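Local coordinates for protein putative citrate lyase, alfa subunit (PDB 2HJ0) that belongs to the citrate lyase alpha subunit (CitF) family and forms a two-chain assembly, each chain built on two mixed, mainly parallel beta sheets, at residues R8-K13 against G502-V507; D46-S51 against D226-V231; T245-N250 against A283-T288. All blocks are in the same frame, centred on the assembly; numbering follows the deposited sequence.

Interaction 1: R8-K13 against G502-V507; sequences RDIPRK and GSLIDV
Arg8 turns its guanidinium onto the carboxylate of Asp506, while Ile10 presses its end methyl on the backbone of the same strand. NH1 of Arg8 lies 2.7 Å from OD2 of Asp506, and NE of Arg8 is 3.3 Å from OD1 of Asp506; both hydrogen bonds of this salt bridge are weak. The two flat groups stand 84° apart, far from coplanar: OD1 sits in the guanidinium plane at its edge, whereas OD2 approaches obliquely. Bends at chi2 (-44°) and chi3 (-55°) fold the arginine over the strand.

The packed part belongs to Ile10, whose CD1 comes 3.4 Å from Asp506 N and 4.1 Å from Leu504 CB. Toward the helix start the contact slackens. Pro11, the N-cap of helix 12-17, has CD 4.4 Å from CG2 of Val507, and Asp9 is exposed, its side chain staying clear of the strand.

Strand 504-511 is one of the sheet's two outermost within this chain, and the N-terminal segment covers it with side chains. Asp506 OD2 also takes Val431 N, and Arg8 makes weak bonds to the Asn429 and Val428 carbonyls. These partners would offset the cost of burying the ion pair, consistent with both groups staying charged.

Interaction 2: D46-S51 against D226-V231; sequences DKLLSS and DYIVVV
Lys47 and Leu49 clasp Ile228 between them as a short parallel beta pair, strand 48-49 edging the chain's ten-strand sheet. Ile228 N donates a hydrogen bond to Lys47 O at 2.8 Å, approaching 31° off the carbonyl plane. The return bond, from Leu49 N to Ile228 O at 2.7 Å, is straighter and runs nearly along the C=O axis. Leu48 N points to the other side and is satisfied inside its own segment by Asp46 OD1, 3.0 Å away, which uses its anti lone pair in an Asx turn.

The charged ends find their partners outside the two segments. Lys47 NZ bonds to Tyr175 O, weakly to Val225 O, and to Lys360 O of the second subunit; it makes a cation-pi contact with the Tyr175 ring. Asp226 OD2 accepts from Val203 N and forms a salt bridge to Lys360 NZ of the second subunit, so both ends lie at the dimer interface. Ser51 N-caps helix 52-58 with a weak bond from Glu54 N.

On the face carrying Leu49, its branched end crosses the tyrosine at a slant: CD1 of Leu49 stops 3.5 Å from CD1 of Tyr227, and CD2 of Leu49 is 3.7 Å from CG of Tyr227.

Interaction 3: T245-N250 against A283-T288; sequences TRYTKN and ASLAVT
Tyr247 overlaps the helix at Ala286 and Leu285 with the CD1 and CE1 atoms of its ring. CD1 does most of the touching: it is 3.5 Å from Ala286 CA and 4.0 Å from CG of Leu285, with the helix atoms meeting the ring at a slant. Farther out, CE1 of Tyr247 comes 3.7 Å from the carbonyl O of Leu285. With CG placed beside the backbone N, opposite the carbonyl carbon (chi1 -63°), the ring leaves the extended loop and runs along the helix surface toward Thr288. There the phenol oxygen finds its partner, OH of Tyr247 lying 2.8 Å from OG1 of Thr288. This hydrogen bond reaches the tyrosine at the edge of the ring, near its plane, and fixes the ring's far end while the helix residues pack along its length.

The helix, 282-297, is the connection between strands 275-277 and 302-305, parallel neighbours in the chain's second sheet, and so forms the crossover of a beta-alpha-beta unit, as in Rossmann-like folds. Loop 245-250 passes along its flank just before helix 251-265 begins at the N-cap Asn250. Ala286 also touches Ala257 of that next helix, and Ala312 of helix 311-318 meets both Tyr247 and Thr288, placing helix 311-318 beside the phenol as well.

Thr248 makes the second, lighter touch, its CG2 lying 4.0 Å from CB of Ala286. Its hydroxyl sits across from its own backbone N (chi1 180°) and faces along the chain, where OG1 accepts from Asn250 N at 3.1 Å in an ST turn. The same OG1 is hydrogen-bonded to Glu253 OE2 in the first turn of helix 251-265.

Interactions 1 and 2 sit on the same ten-strand sheet but at its two outermost strands, their centres about 42 Å apart. Interaction 3 belongs to the other sheet's helical layer. Interaction 1 is the buried one, a side-chain contact with an ion pair that closes a loop holding the other two. Interaction 2, partly buried, extends the sheet through backbone bonds, and of the three it alone involves the second subunit. Interaction 3, also partly buried, joins a loop to a helix by aromatic packing and a neutral hydroxyl pair. None touches another; even the nearest atoms of interactions 1 and 3 are about 22 Å apart.

Interaction 1: R8-K13 against G502-V507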
ATOM      1  N   ARG A   8      24.303  -7.292 -31.485  1.00 46.47           N
ATOM      2  CA  ARG A   8      22.868  -7.405 -31.759  1.00 43.96           C
ATOM      3  C   ARG A   8      22.439  -6.669 -33.031  1.00 43.01           C
ATOM      4  O   ARG A   8      22.892  -5.561 -33.303  1.00 43.58           O
ATOM      5  CB  ARG A   8      22.064  -6.868 -30.566  1.00 41.75           C
ATOM      6  CG  ARG A   8      22.590  -7.284 -29.194  1.00 38.63           C
ATOM      7  CD  ARG A   8      22.967  -8.742 -29.161  1.00 35.05           C
ATOM      8  NE  ARG A   8      21.860  -9.592 -29.574  1.00 32.77           N
ATOM      9  CZ  ARG A   8      21.975 -10.895 -29.790  1.00 32.31           C
ATOM     10  NH1 ARG A   8      20.920 -11.606 -30.164  1.00 30.89           N
ATOM     11  NH2 ARG A   8      23.157 -11.483 -29.635  1.00 32.42           N
ATOM     12  N   ASP A   9      21.553  -7.289 -33.801  1.00 41.90           N
ATOM     13  CA  ASP A   9      21.073  -6.684 -35.035  1.00 41.07           C
ATOM     14  C   ASP A   9      19.691  -6.051 -34.829  1.00 39.58           C
ATOM     15  O   ASP A   9      18.685  -6.543 -35.332  1.00 38.44           O
ATOM     16  CB  ASP A   9      21.018  -7.747 -36.143  1.00 43.00           C
ATOM     17  CG  ASP A   9      20.988  -7.142 -37.542  1.00 45.21           C
ATOM     18  OD1 ASP A   9      19.975  -6.494 -37.898  1.00 45.87           O
ATOM     19  OD2 ASP A   9      21.984  -7.312 -38.287  1.00 46.22           O
ATOM     20  N   ILE A  10      19.644  -4.958 -34.078  1.00 38.94           N
ATOM     21  CA  ILE A  10      18.382  -4.286 -33.831  1.00 38.46           C
ATOM     22  C   ILE A  10      18.182  -3.216 -34.891  1.00 39.73           C
ATOM     23  O   ILE A  10      18.950  -2.251 -34.967  1.00 40.17           O
ATOM     24  CB  ILE A  10      18.363  -3.625 -32.443  1.00 37.40           C
ATOM     25  CG1 ILE A  10      18.404  -4.698 -31.357  1.00 36.38           C
ATOM     26  CG2 ILE A  10      17.119  -2.777 -32.293  1.00 37.69           C
ATOM     27  CD1 ILE A  10      18.427  -4.150 -29.963  1.00 34.99           C
ATOM     28  N   PRO A  11      17.145  -3.373 -35.729  1.00 40.18           N
ATOM     29  CA  PRO A  11      16.851  -2.408 -36.790  1.00 40.42           C
ATOM     30  C   PRO A  11      16.656  -0.988 -36.270  1.00 41.23           C
ATOM     31  O   PRO A  11      16.028  -0.779 -35.234  1.00 41.81           O
ATOM     32  CB  PRO A  11      15.590  -2.980 -37.436  1.00 39.79           C
ATOM     33  CG  PRO A  11      14.939  -3.725 -36.322  1.00 40.12           C
ATOM     34  CD  PRO A  11      16.109  -4.417 -35.672  1.00 40.12           C
ATOM     35  N   ARG A  12      17.199  -0.019 -37.003  1.00 41.87           N
ATOM     36  CA  ARG A  12      17.111   1.391 -36.631  1.00 42.77           C
ATOM     37  C   ARG A  12      15.688   1.835 -36.328  1.00 42.61           C
ATOM     38  O   ARG A  12      15.473   2.746 -35.532  1.00 43.21           O
ATOM     39  CB  ARG A  12      17.694   2.258 -37.747  1.00 44.52           C
ATOM     40  CG  ARG A  12      19.162   2.596 -37.581  1.00 46.56           C
ATOM     41  CD  ARG A  12      19.351   3.839 -36.726  1.00 48.19           C
ATOM     42  NE  ARG A  12      20.764   4.174 -36.568  1.00 49.96           N
ATOM     43  CZ  ARG A  12      21.212   5.337 -36.108  1.00 50.84           C
ATOM     44  NH1 ARG A  12      20.356   6.289 -35.760  1.00 51.54           N
ATOM     45  NH2 ARG A  12      22.518   5.545 -35.991  1.00 52.25           N
ATOM     46  N   LYS A  13      14.717   1.192 -36.967  1.00 42.37           N
ATOM     47  CA  LYS A  13      13.318   1.530 -36.749  1.00 42.21           C
ATOM     48  C   LYS A  13      12.973   1.430 -35.260  1.00 41.92           C
ATOM     49  O   LYS A  13      12.287   2.291 -34.703  1.00 42.26           O
ATOM     50  CB  LYS A  13      12.415   0.595 -37.559  1.00 41.86           C
ATOM     51  CG  LYS A  13      10.928   0.887 -37.402  1.00 43.34           C
ATOM     52  CD  LYS A  13      10.072   0.026 -38.322  1.00 44.75           C
ATOM     53  CE  LYS A  13      10.267  -1.459 -38.058  1.00 46.58           C
ATOM     54  NZ  LYS A  13       9.448  -2.326 -38.963  1.00 48.20           N
ATOM     55  N   GLY A 502      14.266   0.121 -19.699  1.00 16.28           N
ATOM     56  CA  GLY A 502      13.376   0.687 -20.703  1.00 16.56           C
ATOM     57  C   GLY A 502      13.875   0.781 -22.134  1.00 16.24           C
ATOM     58  O   GLY A 502      13.118   1.138 -23.036  1.00 17.17           O
ATOM     59  N   SER A 503      15.148   0.476 -22.340  1.00 15.08           N
ATOM     60  CA  SER A 503      15.736   0.517 -23.662  1.00 15.18           C
ATOM     61  C   SER A 503      15.703  -0.881 -24.275  1.00 16.13           C
ATOM     62  O   SER A 503      15.387  -1.845 -23.580  1.00 17.15           O
ATOM     63  CB  SER A 503      17.180   0.999 -23.566  1.00 15.22           C
ATOM     64  OG  SER A 503      17.956   0.112 -22.781  1.00 17.02           O
ATOM     65  N   LEU A 504      16.022  -0.993 -25.567  1.00 16.50           N
ATOM     66  CA  LEU A 504      16.039  -2.292 -26.253  1.00 15.66           C
ATOM     67  C   LEU A 504      17.411  -2.920 -26.192  1.00 14.79           C
ATOM     68  O   LEU A 504      18.407  -2.277 -26.515  1.00 14.22           O
ATOM     69  CB  LEU A 504      15.657  -2.154 -27.724  1.00 16.31           C
ATOM     70  CG  LEU A 504      14.168  -2.133 -28.011  1.00 17.73           C
ATOM     71  CD1 LEU A 504      13.929  -2.025 -29.498  1.00 17.49           C
ATOM     72  CD2 LEU A 504      13.557  -3.401 -27.470  1.00 19.19           C
ATOM     73  N   ILE A 505      17.448  -4.184 -25.790  1.00 13.74           N
ATOM     74  CA  ILE A 505      18.692  -4.921 -25.685  1.00 13.80           C
ATOM     75  C   ILE A 505      18.801  -5.885 -26.861  1.00 13.09           C
ATOM     76  O   ILE A 505      19.896  -6.210 -27.289  1.00 14.11           O
ATOM     77  CB  ILE A 505      18.771  -5.688 -24.313  1.00 15.61           C
ATOM     78  CG1 ILE A 505      19.932  -6.677 -24.293  1.00 17.11           C
ATOM     79  CG2 ILE A 505      17.495  -6.473 -24.081  1.00 14.93           C
ATOM     80  CD1 ILE A 505      21.265  -6.108 -24.733  1.00 18.86           C
ATOM     81  N   ASP A 506      17.672  -6.319 -27.408  1.00 12.64           N
ATOM     82  CA  ASP A 506      17.707  -7.249 -28.533  1.00 13.92           C
ATOM     83  C   ASP A 506      16.311  -7.364 -29.155  1.00 13.83           C
ATOM     84  O   ASP A 506      15.396  -6.635 -28.771  1.00 13.48           O
ATOM     85  CB  ASP A 506      18.194  -8.618 -28.032  1.00 15.83           C
ATOM     86  CG  ASP A 506      18.538  -9.583 -29.154  1.00 17.93           C
ATOM     87  OD1 ASP A 506      18.650  -9.155 -30.325  1.00 19.19           O
ATOM     88  OD2 ASP A 506      18.715 -10.785 -28.854  1.00 19.38           O
ATOM     89  N   VAL A 507      16.153  -8.259 -30.125  1.00 13.19           N
ATOM     90  CA  VAL A 507      14.858  -8.475 -30.757  1.00 14.57           C
ATOM     91  C   VAL A 507      14.744  -9.930 -31.124  1.00 15.37           C
ATOM     92  O   VAL A 507      15.724 -10.666 -31.069  1.00 16.59           O
ATOM     93  CB  VAL A 507      14.658  -7.646 -32.053  1.00 14.89           C
ATOM     94  CG1 VAL A 507      14.449  -6.175 -31.722  1.00 14.15           C
ATOM     95  CG2 VAL A 507      15.840  -7.841 -32.965  1.00 14.18           C
TER

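Interaction 2: D46-S51 against D226-V231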
ATOM      1  N   ASP A  46     -23.212  -0.087  -5.165  1.00 25.08           N
ATOM      2  CA  ASP A  46     -22.887  -1.492  -4.971  1.00 24.93           C
ATOM      3  C   ASP A  46     -21.734  -1.824  -5.909  1.00 23.76           C
ATOM      4  O   ASP A  46     -21.849  -1.620  -7.112  1.00 24.21           O
ATOM      5  CB  ASP A  46     -24.092  -2.364  -5.304  1.00 26.95           C
ATOM      6  CG  ASP A  46     -24.044  -3.706  -4.603  1.00 29.86           C
ATOM      7  OD1 ASP A  46     -23.007  -4.411  -4.709  1.00 31.44           O
ATOM      8  OD2 ASP A  46     -25.050  -4.053  -3.945  1.00 31.87           O
ATOM      9  N   LYS A  47     -20.623  -2.324  -5.376  1.00 22.36           N
ATOM     10  CA  LYS A  47     -19.480  -2.650  -6.229  1.00 19.84           C
ATOM     11  C   LYS A  47     -19.493  -4.101  -6.731  1.00 18.14           C
ATOM     12  O   LYS A  47     -18.702  -4.457  -7.598  1.00 17.93           O
ATOM     13  CB  LYS A  47     -18.166  -2.339  -5.487  1.00 19.69           C
ATOM     14  CG  LYS A  47     -18.024  -0.859  -5.078  1.00 18.93           C
ATOM     15  CD  LYS A  47     -16.874  -0.597  -4.088  1.00 17.71           C
ATOM     16  CE  LYS A  47     -15.504  -0.644  -4.749  1.00 17.07           C
ATOM     17  NZ  LYS A  47     -14.390  -0.461  -3.771  1.00 14.44           N
ATOM     18  N   LEU A  48     -20.402  -4.921  -6.206  1.00 16.45           N
ATOM     19  CA  LEU A  48     -20.497  -6.320  -6.624  1.00 16.29           C
ATOM     20  C   LEU A  48     -21.336  -6.413  -7.897  1.00 17.66           C
ATOM     21  O   LEU A  48     -22.370  -5.757  -8.012  1.00 17.74           O
ATOM     22  CB  LEU A  48     -21.139  -7.174  -5.520  1.00 14.24           C
ATOM     23  CG  LEU A  48     -20.535  -8.554  -5.173  1.00 13.56           C
ATOM     24  CD1 LEU A  48     -21.469  -9.282  -4.205  1.00 12.36           C
ATOM     25  CD2 LEU A  48     -20.324  -9.403  -6.411  1.00 12.11           C
ATOM     26  N   LEU A  49     -20.880  -7.218  -8.853  1.00 18.74           N
ATOM     27  CA  LEU A  49     -21.575  -7.412 -10.124  1.00 19.90           C
ATOM     28  C   LEU A  49     -21.990  -8.874 -10.300  1.00 20.99           C
ATOM     29  O   LEU A  49     -21.546  -9.746  -9.553  1.00 21.39           O
ATOM     30  CB  LEU A  49     -20.667  -6.987 -11.274  1.00 20.21           C
ATOM     31  CG  LEU A  49     -20.781  -5.541 -11.771  1.00 19.72           C
ATOM     32  CD1 LEU A  49     -20.991  -4.586 -10.613  1.00 18.70           C
ATOM     33  CD2 LEU A  49     -19.521  -5.183 -12.561  1.00 18.10           C
ATOM     34  N   SER A  50     -22.822  -9.152 -11.296  1.00 21.06           N
ATOM     35  CA  SER A  50     -23.290 -10.518 -11.503  1.00 22.00           C
ATOM     36  C   SER A  50     -22.390 -11.395 -12.358  1.00 22.50           C
ATOM     37  O   SER A  50     -22.252 -12.590 -12.095  1.00 23.30           O
ATOM     38  CB  SER A  50     -24.671 -10.509 -12.138  1.00 22.22           C
ATOM     39  OG  SER A  50     -24.588  -9.963 -13.433  1.00 24.01           O
ATOM     40  N   SER A  51     -21.771 -10.811 -13.377  1.00 21.52           N
ATOM     41  CA  SER A  51     -20.937 -11.598 -14.270  1.00 20.60           C
ATOM     42  C   SER A  51     -19.771 -10.822 -14.851  1.00 20.62           C
ATOM     43  O   SER A  51     -19.676  -9.612 -14.682  1.00 20.98           O
ATOM     44  CB  SER A  51     -21.793 -12.090 -15.425  1.00 21.39           C
ATOM     45  OG  SER A  51     -22.265 -10.974 -16.176  1.00 18.36           O
ATOM     46  N   ASP A 226     -12.779  -1.416  -8.173  1.00  9.05           N
ATOM     47  CA  ASP A 226     -13.995  -0.770  -8.625  1.00  9.82           C
ATOM     48  C   ASP A 226     -15.169  -1.728  -8.613  1.00  9.32           C
ATOM     49  O   ASP A 226     -16.263  -1.380  -8.173  1.00  9.27           O
ATOM     50  CB  ASP A 226     -13.803  -0.186 -10.036  1.00 11.29           C
ATOM     51  CG  ASP A 226     -12.791   0.948 -10.060  1.00 13.08           C
ATOM     52  OD1 ASP A 226     -13.137   2.080  -9.652  1.00 13.98           O
ATOM     53  OD2 ASP A 226     -11.636   0.697 -10.471  1.00 13.92           O
ATOM     54  N   TYR A 227     -14.935  -2.946  -9.080  1.00  9.17           N
ATOM     55  CA  TYR A 227     -16.003  -3.935  -9.151  1.00  9.96           C
ATOM     56  C   TYR A 227     -15.539  -5.323  -8.736  1.00  9.68           C
ATOM     57  O   TYR A 227     -14.363  -5.680  -8.889  1.00  9.53           O
ATOM     58  CB  TYR A 227     -16.554  -3.988 -10.579  1.00  9.06           C
ATOM     59  CG  TYR A 227     -17.210  -2.705 -11.035  1.00  9.75           C
ATOM     60  CD1 TYR A 227     -18.393  -2.267 -10.452  1.00 11.36           C
ATOM     61  CD2 TYR A 227     -16.663  -1.937 -12.063  1.00 11.67           C
ATOM     62  CE1 TYR A 227     -19.026  -1.094 -10.884  1.00 12.06           C
ATOM     63  CE2 TYR A 227     -17.293  -0.753 -12.505  1.00 12.87           C
ATOM     64  CZ  TYR A 227     -18.479  -0.346 -11.905  1.00 12.49           C
ATOM     65  OH  TYR A 227     -19.130   0.787 -12.325  1.00 13.51           O
ATOM     66  N   ILE A 228     -16.472  -6.096  -8.196  1.00  8.72           N
ATOM     67  CA  ILE A 228     -16.179  -7.449  -7.777  1.00  8.76           C
ATOM     68  C   ILE A 228     -17.175  -8.378  -8.435  1.00 10.34           C
ATOM     69  O   ILE A 228     -18.377  -8.122  -8.424  1.00 10.84           O
ATOM     70  CB  ILE A 228     -16.291  -7.632  -6.263  1.00  8.08           C
ATOM     71  CG1 ILE A 228     -15.302  -6.719  -5.543  1.00  8.57           C
ATOM     72  CG2 ILE A 228     -16.006  -9.071  -5.909  1.00  7.31           C
ATOM     73  CD1 ILE A 228     -15.762  -5.289  -5.407  1.00  9.03           C
ATOM     74  N   VAL A 229     -16.671  -9.446  -9.034  1.00 10.35           N
ATOM     75  CA  VAL A 229     -17.537 -10.405  -9.678  1.00 11.58           C
ATOM     76  C   VAL A 229     -17.208 -11.781  -9.144  1.00 12.13           C
ATOM     77  O   VAL A 229     -16.042 -12.163  -9.049  1.00 14.75           O
ATOM     78  CB  VAL A 229     -17.357 -10.389 -11.204  1.00 12.14           C
ATOM     79  CG1 VAL A 229     -15.893 -10.502 -11.540  1.00 14.93           C
ATOM     80  CG2 VAL A 229     -18.130 -11.536 -11.835  1.00 11.58           C
ATOM     81  N   VAL A 230     -18.242 -12.523  -8.787  1.00 12.49           N
ATOM     82  CA  VAL A 230     -18.067 -13.862  -8.264  1.00 13.23           C
ATOM     83  C   VAL A 230     -18.322 -14.903  -9.343  1.00 13.56           C
ATOM     84  O   VAL A 230     -19.282 -14.786 -10.088  1.00 12.93           O
ATOM     85  CB  VAL A 230     -19.042 -14.109  -7.111  1.00 12.64           C
ATOM     86  CG1 VAL A 230     -18.979 -15.563  -6.699  1.00 13.19           C
ATOM     87  CG2 VAL A 230     -18.699 -13.207  -5.932  1.00 11.14           C
ATOM     88  N   VAL A 231     -17.466 -15.914  -9.427  1.00 16.15           N
ATOM     89  CA  VAL A 231     -17.645 -16.981 -10.414  1.00 18.15           C
ATOM     90  C   VAL A 231     -17.474 -18.347  -9.750  1.00 19.85           C
ATOM     91  O   VAL A 231     -16.995 -18.436  -8.620  1.00 20.44           O
ATOM     92  CB  VAL A 231     -16.634 -16.865 -11.573  1.00 17.06           C
ATOM     93  CG1 VAL A 231     -16.946 -15.634 -12.400  1.00 16.56           C
ATOM     94  CG2 VAL A 231     -15.210 -16.799 -11.024  1.00 15.87           C
TER

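Interaction 3: T245-N250 against A283-T288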
ATOM      1  N   THR A 245       7.451 -29.415  -4.343  1.00 55.16           N
ATOM      2  CA  THR A 245       8.286 -30.138  -5.291  1.00 54.83           C
ATOM      3  C   THR A 245       9.655 -30.390  -4.673  1.00 53.16           C
ATOM      4  O   THR A 245      10.420 -29.458  -4.429  1.00 52.87           O
ATOM      5  CB  THR A 245       8.442 -29.368  -6.619  1.00 56.34           C
ATOM      6  OG1 THR A 245       7.146 -29.155  -7.208  1.00 56.45           O
ATOM      7  CG2 THR A 245       9.310 -30.172  -7.591  1.00 56.25           C
ATOM      8  N   ARG A 246       9.949 -31.658  -4.416  1.00 51.11           N
ATOM      9  CA  ARG A 246      11.211 -32.042  -3.807  1.00 49.37           C
ATOM     10  C   ARG A 246      12.373 -31.780  -4.761  1.00 45.87           C
ATOM     11  O   ARG A 246      12.170 -31.513  -5.944  1.00 44.91           O
ATOM     12  CB  ARG A 246      11.174 -33.526  -3.405  1.00 52.68           C
ATOM     13  CG  ARG A 246      12.320 -33.977  -2.479  1.00 56.50           C
ATOM     14  CD  ARG A 246      12.302 -33.236  -1.131  1.00 59.41           C
ATOM     15  NE  ARG A 246      13.356 -33.676  -0.207  1.00 61.83           N
ATOM     16  CZ  ARG A 246      13.434 -34.891   0.335  1.00 62.41           C
ATOM     17  NH1 ARG A 246      12.518 -35.811   0.054  1.00 62.50           N
ATOM     18  NH2 ARG A 246      14.428 -35.182   1.167  1.00 61.62           N
ATOM     19  N   TYR A 247      13.588 -31.851  -4.223  1.00 42.26           N
ATOM     20  CA  TYR A 247      14.802 -31.629  -4.989  1.00 38.69           C
ATOM     21  C   TYR A 247      14.980 -32.651  -6.102  1.00 36.98           C
ATOM     22  O   TYR A 247      14.233 -33.619  -6.202  1.00 36.84           O
ATOM     23  CB  TYR A 247      16.020 -31.694  -4.078  1.00 37.66           C
ATOM     24  CG  TYR A 247      16.063 -30.641  -3.003  1.00 36.87           C
ATOM     25  CD1 TYR A 247      16.117 -29.284  -3.326  1.00 36.45           C
ATOM     26  CD2 TYR A 247      16.084 -31.002  -1.661  1.00 36.05           C
ATOM     27  CE1 TYR A 247      16.194 -28.313  -2.331  1.00 36.12           C
ATOM     28  CE2 TYR A 247      16.160 -30.045  -0.663  1.00 36.83           C
ATOM     29  CZ  TYR A 247      16.216 -28.703  -1.001  1.00 37.08           C
ATOM     30  OH  TYR A 247      16.301 -27.767   0.002  1.00 38.41           O
ATOM     31  N   THR A 248      15.991 -32.437  -6.931  1.00 35.13           N
ATOM     32  CA  THR A 248      16.265 -33.335  -8.038  1.00 33.26           C
ATOM     33  C   THR A 248      17.028 -34.585  -7.601  1.00 32.76           C
ATOM     34  O   THR A 248      17.539 -34.661  -6.485  1.00 32.61           O
ATOM     35  CB  THR A 248      17.064 -32.606  -9.129  1.00 32.91           C
ATOM     36  OG1 THR A 248      17.330 -33.499 -10.215  1.00 30.83           O
ATOM     37  CG2 THR A 248      18.375 -32.084  -8.566  1.00 33.00           C
ATOM     38  N   LYS A 249      17.100 -35.561  -8.496  1.00 32.97           N
ATOM     39  CA  LYS A 249      17.788 -36.820  -8.239  1.00 32.43           C
ATOM     40  C   LYS A 249      18.894 -36.985  -9.266  1.00 31.65           C
ATOM     41  O   LYS A 249      19.800 -37.794  -9.090  1.00 31.04           O
ATOM     42  CB  LYS A 249      16.800 -37.973  -8.365  1.00 34.35           C
ATOM     43  CG  LYS A 249      15.526 -37.764  -7.572  1.00 36.69           C
ATOM     44  CD  LYS A 249      15.739 -38.039  -6.093  1.00 36.69           C
ATOM     45  CE  LYS A 249      15.387 -39.470  -5.772  1.00 36.90           C
ATOM     46  NZ  LYS A 249      13.964 -39.739  -6.132  1.00 38.39           N
ATOM     47  N   ASN A 250      18.805 -36.210 -10.344  1.00 31.89           N
ATOM     48  CA  ASN A 250      19.792 -36.255 -11.418  1.00 31.77           C
ATOM     49  C   ASN A 250      21.179 -35.909 -10.906  1.00 31.97           C
ATOM     50  O   ASN A 250      21.460 -34.755 -10.573  1.00 31.09           O
ATOM     51  CB  ASN A 250      19.434 -35.280 -12.526  1.00 31.89           C
ATOM     52  CG  ASN A 250      20.451 -35.296 -13.639  1.00 33.30           C
ATOM     53  OD1 ASN A 250      20.599 -36.299 -14.334  1.00 33.77           O
ATOM     54  ND2 ASN A 250      21.176 -34.192 -13.806  1.00 33.76           N
ATOM     55  N   ALA A 283      18.765 -27.722 -10.723  1.00 22.71           N
ATOM     56  CA  ALA A 283      19.958 -27.531  -9.911  1.00 23.38           C
ATOM     57  C   ALA A 283      19.905 -26.211  -9.152  1.00 23.64           C
ATOM     58  O   ALA A 283      20.363 -26.126  -8.015  1.00 23.73           O
ATOM     59  CB  ALA A 283      21.203 -27.574 -10.798  1.00 22.36           C
ATOM     60  N   SER A 284      19.357 -25.181  -9.789  1.00 24.38           N
ATOM     61  CA  SER A 284      19.248 -23.871  -9.158  1.00 26.15           C
ATOM     62  C   SER A 284      18.492 -23.961  -7.833  1.00 26.60           C
ATOM     63  O   SER A 284      18.730 -23.167  -6.918  1.00 27.95           O
ATOM     64  CB  SER A 284      18.528 -22.888 -10.078  1.00 25.70           C
ATOM     65  OG  SER A 284      17.172 -23.262 -10.214  1.00 27.19           O
ATOM     66  N   LEU A 285      17.574 -24.915  -7.725  1.00 25.05           N
ATOM     67  CA  LEU A 285      16.824 -25.083  -6.488  1.00 23.87           C
ATOM     68  C   LEU A 285      17.600 -25.947  -5.511  1.00 23.19           C
ATOM     69  O   LEU A 285      17.742 -25.597  -4.353  1.00 23.00           O
ATOM     70  CB  LEU A 285      15.465 -25.727  -6.769  1.00 23.27           C
ATOM     71  CG  LEU A 285      14.651 -26.299  -5.599  1.00 21.33           C
ATOM     72  CD1 LEU A 285      14.374 -25.264  -4.528  1.00 21.43           C
ATOM     73  CD2 LEU A 285      13.359 -26.825  -6.163  1.00 21.57           C
ATOM     74  N   ALA A 286      18.108 -27.072  -6.000  1.00 23.63           N
ATOM     75  CA  ALA A 286      18.851 -28.008  -5.174  1.00 24.31           C
ATOM     76  C   ALA A 286      20.010 -27.370  -4.426  1.00 24.21           C
ATOM     77  O   ALA A 286      20.382 -27.817  -3.345  1.00 24.44           O
ATOM     78  CB  ALA A 286      19.362 -29.151  -6.029  1.00 24.73           C
ATOM     79  N   VAL A 287      20.588 -26.330  -5.005  1.00 23.48           N
ATOM     80  CA  VAL A 287      21.709 -25.665  -4.372  1.00 22.10           C
ATOM     81  C   VAL A 287      21.419 -25.372  -2.899  1.00 20.74           C
ATOM     82  O   VAL A 287      22.335 -25.372  -2.084  1.00 20.15           O
ATOM     83  CB  VAL A 287      22.056 -24.355  -5.124  1.00 22.41           C
ATOM     84  CG1 VAL A 287      20.927 -23.354  -4.965  1.00 23.38           C
ATOM     85  CG2 VAL A 287      23.356 -23.782  -4.613  1.00 21.88           C
ATOM     86  N   THR A 288      20.153 -25.144  -2.551  1.00 19.11           N
ATOM     87  CA  THR A 288      19.807 -24.845  -1.161  1.00 20.06           C
ATOM     88  C   THR A 288      20.106 -26.005  -0.202  1.00 20.19           C
ATOM     89  O   THR A 288      20.392 -25.783   0.973  1.00 19.33           O
ATOM     90  CB  THR A 288      18.313 -24.452  -0.985  1.00 19.11           C
ATOM     91  OG1 THR A 288      17.486 -25.595  -1.204  1.00 22.73           O
ATOM     92  CG2 THR A 288      17.922 -23.377  -1.942  1.00 19.00           C
TER